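Enoyl-CoA hydratase (Mycobacterium avium subsp. paratuberculosis, PDB 4LK5) belongs to the enoyl-CoA hydratase/isomerase (crotonase) family and probably hydrates the double bond of enoyl-CoA thioesters, although its own substrate is not established. Local coordinates at residues A124-L128 against K243-N247; K168-M172 against L268-F274. All blocks are in the same frame, centred on the assembly; numbering follows the deposited sequence.

Contact 1 of 2, residues A124-L128 against K243-N247; sequences AIAAL and KLAIN
The flat groups here are two peptide carbonyls that meet the ammonium of Lys-243: Leu-128 O is directed toward NZ, while NZ sits beside the Ala-126 carbonyl, nearly at right angles to its C=O bond. Lys-243 NZ bonds Leu-128 O at 2.9 Å and Ala-126 O at 3.2 Å; both bonds are weak. The lysine's end also runs alongside the Leu-128 carbonyl, with CE 3.1 Å from Leu-128 O. Its chain leaves the backbone with CG anti to N (chi1 -162°), bends at chi2 (-114°) and from there stretches straight across the gap. The lysine thus meets carbonyls near the C-terminal end of helix 113-127, and helix 236-250 of the crotonase fold supplies the charge. The carbonyl end of the helix dipole would probably stabilise that positive charge, and Asp-152 adds a long, weak ion pair. Next to the polar grip, the CD2 methyl of Leu-244 comes to 3.8 Å from Ala-126 O and rests against the last helical turn. Leu-128 turns its branched end away from helix 236-250, onto Met-71 and Ala-75 of helix 61-76, while Asn-247 packs on Arg-187 of the second subunit.

Contact 2 of 2, residues K168-M172 against L268-F274; sequences KIGLM and LLKSPDF
Leu-171 and Phe-274 lead the apolar packing. Both branches of the leucine meet one side of the ring: CD2 comes in obliquely to 3.8 Å from Phe-274 CD1, and CD1 lies beside Phe-274 CE1. CD2 of Leu-171 is shared, since it also reaches Leu-268 CB at 3.9 Å and Leu-269 CD2 slightly farther off. Leu-269 in turn lays its CD2 over one face of the Phe-274 ring, offset toward the rim. Ile-169 runs side by side with the phenylalanine, its CD1 4.0 Å from Phe-274 CE1. On the far flank the CD1 methyl of Leu-268 meets Met-172 CB, the two side chains crossing at about a right angle; Met-172 is modelled as selenomethionine, and its outer chain leads away to Thr-242 of the third subunit.

The loop 168-172 precedes helix 177-185 and is held here against the turn between helices 254-269 and 272-282, part of the helical C-terminal region of the crotonase fold.

Backbone contacts join the same pieces. Phe-274 CA points its hydrogen at Ile-169 O in a nearly straight CA-H...O contact (3.4 Å, 167° at the hydrogen), and the same oxygen lies at the ring's edge, near its plane. Gly-170 adopts a left-handed conformation (phi 81°), and its backbone passes close to Phe-274, the two CA atoms 4.7 Å apart.

One water provides the bridging hydrogen bonds, donating to Gly-170 O at 2.9 Å and to Leu-268 O at 2.8 Å, and so ties two buried carbonyls together. Outside the pair, Gln-265 accepts a bond from the backbone N of Met-172, and the carboxylate of Asp-273 is engaged by the backbone N of Thr-290.

Contact 1 lies nearer the centre of the chain but is only partly buried; contact 2 is farther out yet more fully covered, the nearest atoms of the two being about 17 Å apart. They share no helix, although 236-250 of contact 1 is followed directly by 254-269 of contact 2. Their chemistry differs accordingly. A lysine charge meeting main-chain carbonyls near a helix end joins 124-128 to 243-247, whereas leucines, an isoleucine, a phenylalanine and one bridging water join 168-172 to 268-274. Both reach subunit interfaces: Ala-245 packs on Met-172 of the second subunit, so a residue of contact 2 in one copy touches segment 243-247 of another.

Contact 1 of 2, residues A124-L128 against K243-N247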
# COMPACT_ATOMS: atom_id res chain seq x y z
N ALA C 124 10.72 18.31 7.24
CA ALA C 124 11.97 18.24 8.01
C ALA C 124 12.14 16.83 8.51
O ALA C 124 13.23 16.29 8.46
CB ALA C 124 11.97 19.22 9.17
N ILE C 125 11.03 16.21 8.94
CA ILE C 125 11.09 14.82 9.36
C ILE C 125 11.49 13.88 8.24
O ILE C 125 12.37 13.08 8.42
CB ILE C 125 9.80 14.34 10.01
CG1 ILE C 125 9.64 15.06 11.34
CG2 ILE C 125 9.84 12.84 10.28
CD1 ILE C 125 8.24 14.96 11.89
N ALA C 126 10.86 13.98 7.08
CA ALA C 126 11.17 13.12 5.92
C ALA C 126 12.60 13.32 5.42
O ALA C 126 13.24 12.38 4.94
CB ALA C 126 10.16 13.37 4.79
N ALA C 127 13.08 14.55 5.49
CA ALA C 127 14.44 14.86 5.03
C ALA C 127 15.55 14.50 6.06
O ALA C 127 16.73 14.54 5.72
CB ALA C 127 14.52 16.34 4.67
N LEU C 128 15.18 14.14 7.29
CA LEU C 128 16.17 13.93 8.37
C LEU C 128 17.04 12.63 8.23
O LEU C 128 16.51 11.52 8.35
CB LEU C 128 15.42 13.93 9.70
CG LEU C 128 16.12 14.03 11.06
CD1 LEU C 128 17.46 14.72 10.96
CD2 LEU C 128 15.22 14.75 12.08
N LYS C 243 16.82 4.88 5.27
CA LYS C 243 15.71 5.79 5.47
C LYS C 243 15.34 6.59 4.22
O LYS C 243 14.16 6.65 3.83
CB LYS C 243 16.08 6.80 6.55
CG LYS C 243 14.91 7.52 7.17
CD LYS C 243 14.88 9.01 6.90
CE LYS C 243 14.10 9.65 8.05
NZ LYS C 243 13.69 11.03 7.81
N LEU C 244 16.35 7.17 3.59
CA LEU C 244 16.13 8.10 2.54
C LEU C 244 15.71 7.36 1.29
O LEU C 244 14.88 7.83 0.53
CB LEU C 244 17.38 8.96 2.32
CG LEU C 244 17.66 9.95 3.49
CD1 LEU C 244 18.98 10.71 3.34
CD2 LEU C 244 16.56 10.96 3.68
N ALA C 245 16.30 6.20 1.06
CA ALA C 245 15.93 5.37 -0.06
C ALA C 245 14.46 4.91 -0.01
O ALA C 245 13.77 4.89 -1.02
CB ALA C 245 16.84 4.16 -0.11
N ILE C 246 13.98 4.52 1.16
CA ILE C 246 12.62 4.06 1.26
C ILE C 246 11.69 5.26 1.11
O ILE C 246 10.66 5.17 0.40
CB ILE C 246 12.36 3.32 2.57
CG1 ILE C 246 13.48 2.32 2.78
CG2 ILE C 246 11.04 2.60 2.55
CD1 ILE C 246 13.23 1.28 3.84
N ASN C 247 12.07 6.38 1.74
CA ASN C 247 11.29 7.59 1.64
C ASN C 247 11.16 8.04 0.21
O ASN C 247 10.06 8.40 -0.22
CB ASN C 247 11.86 8.70 2.51
CG ASN C 247 11.20 8.76 3.88
OD1 ASN C 247 11.43 9.68 4.66
ND2 ASN C 247 10.42 7.75 4.21

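Contact 2 of 2, residues K168-M172 against L268-F274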
# COMPACT_ATOMS: atom_id res chain seq x y z
N LYS C 168 -14.39 16.09 11.09
CA LYS C 168 -15.41 16.30 12.12
C LYS C 168 -15.63 17.78 12.39
O LYS C 168 -16.63 18.15 12.96
CB LYS C 168 -15.03 15.61 13.42
CG LYS C 168 -15.27 14.10 13.37
CD LYS C 168 -15.09 13.40 14.72
CE LYS C 168 -16.12 12.28 14.90
NZ LYS C 168 -15.56 11.03 15.51
N ILE C 169 -14.69 18.60 11.96
CA ILE C 169 -14.73 20.01 12.21
C ILE C 169 -14.64 20.80 10.90
O ILE C 169 -14.32 21.99 10.92
CB ILE C 169 -13.60 20.44 13.18
CG1 ILE C 169 -12.23 20.23 12.54
CG2 ILE C 169 -13.66 19.63 14.49
CD1 ILE C 169 -11.12 20.97 13.23
N GLY C 170 -14.90 20.13 9.78
CA GLY C 170 -15.01 20.80 8.50
C GLY C 170 -13.68 21.12 7.84
O GLY C 170 -13.59 22.05 7.05
N LEU C 171 -12.65 20.36 8.17
CA LEU C 171 -11.37 20.45 7.47
C LEU C 171 -11.00 19.18 6.66
O LEU C 171 -11.64 18.15 6.75
CB LEU C 171 -10.27 20.75 8.46
CG LEU C 171 -10.35 22.09 9.20
CD1 LEU C 171 -9.12 22.23 10.10
CD2 LEU C 171 -10.44 23.29 8.26
N MSE C 172 -9.95 19.31 5.85
CA MSE C 172 -9.37 18.19 5.13
C MSE C 172 -8.10 17.77 5.82
O MSE C 172 -7.57 18.50 6.67
CB MSE C 172 -9.16 18.62 3.67
CG MSE C 172 -7.83 19.32 3.51
SE MSE C 172 -7.61 19.99 1.70
CE MSE C 172 -6.86 18.47 0.67
N LEU C 268 -10.82 26.16 3.38
CA LEU C 268 -11.67 25.55 4.37
C LEU C 268 -11.58 26.22 5.72
O LEU C 268 -12.57 26.27 6.45
CB LEU C 268 -11.34 24.07 4.52
CG LEU C 268 -11.68 23.23 3.30
CD1 LEU C 268 -10.98 21.89 3.43
CD2 LEU C 268 -13.18 23.02 3.09
N LEU C 269 -10.40 26.71 6.07
CA LEU C 269 -10.24 27.36 7.36
C LEU C 269 -11.02 28.70 7.43
O LEU C 269 -11.46 29.09 8.48
CB LEU C 269 -8.77 27.62 7.68
CG LEU C 269 -7.93 26.59 8.44
CD1 LEU C 269 -6.43 26.96 8.35
CD2 LEU C 269 -8.36 26.44 9.90
N LYS C 270 -11.19 29.38 6.31
CA LYS C 270 -11.87 30.67 6.28
C LYS C 270 -13.32 30.50 5.81
O LYS C 270 -13.90 31.41 5.23
CB LYS C 270 -11.14 31.62 5.31
CG LYS C 270 -9.69 31.99 5.69
CD LYS C 270 -8.98 32.85 4.62
CE LYS C 270 -9.31 32.36 3.21
NZ LYS C 270 -8.59 33.01 2.09
N SER C 271 -13.88 29.31 6.03
CA SER C 271 -15.23 28.98 5.59
C SER C 271 -16.17 28.78 6.80
O SER C 271 -15.69 28.56 7.92
CB SER C 271 -15.23 27.73 4.70
OG SER C 271 -14.83 28.03 3.36
N PRO C 272 -17.50 28.88 6.57
CA PRO C 272 -18.48 28.75 7.65
C PRO C 272 -18.56 27.36 8.28
O PRO C 272 -18.92 27.26 9.46
CB PRO C 272 -19.83 29.09 6.97
CG PRO C 272 -19.50 29.71 5.68
CD PRO C 272 -18.13 29.28 5.30
N ASP C 273 -18.23 26.30 7.53
CA ASP C 273 -18.26 24.92 8.06
C ASP C 273 -17.19 24.70 9.15
O ASP C 273 -17.41 23.92 10.06
CB ASP C 273 -18.14 23.86 6.94
CG ASP C 273 -19.50 23.48 6.30
OD1 ASP C 273 -20.48 24.24 6.39
OD2 ASP C 273 -19.60 22.39 5.69
N PHE C 274 -16.05 25.40 9.07
CA PHE C 274 -14.99 25.25 10.08
C PHE C 274 -15.43 25.79 11.44
O PHE C 274 -15.33 25.08 12.47
CB PHE C 274 -13.70 25.95 9.62
CG PHE C 274 -12.62 26.01 10.68
CD1 PHE C 274 -12.14 24.84 11.26
CD2 PHE C 274 -12.09 27.23 11.10
CE1 PHE C 274 -11.15 24.89 12.24
CE2 PHE C 274 -11.12 27.29 12.08
CZ PHE C 274 -10.63 26.11 12.65
O HOH W 1 -14.75 24.58 6.32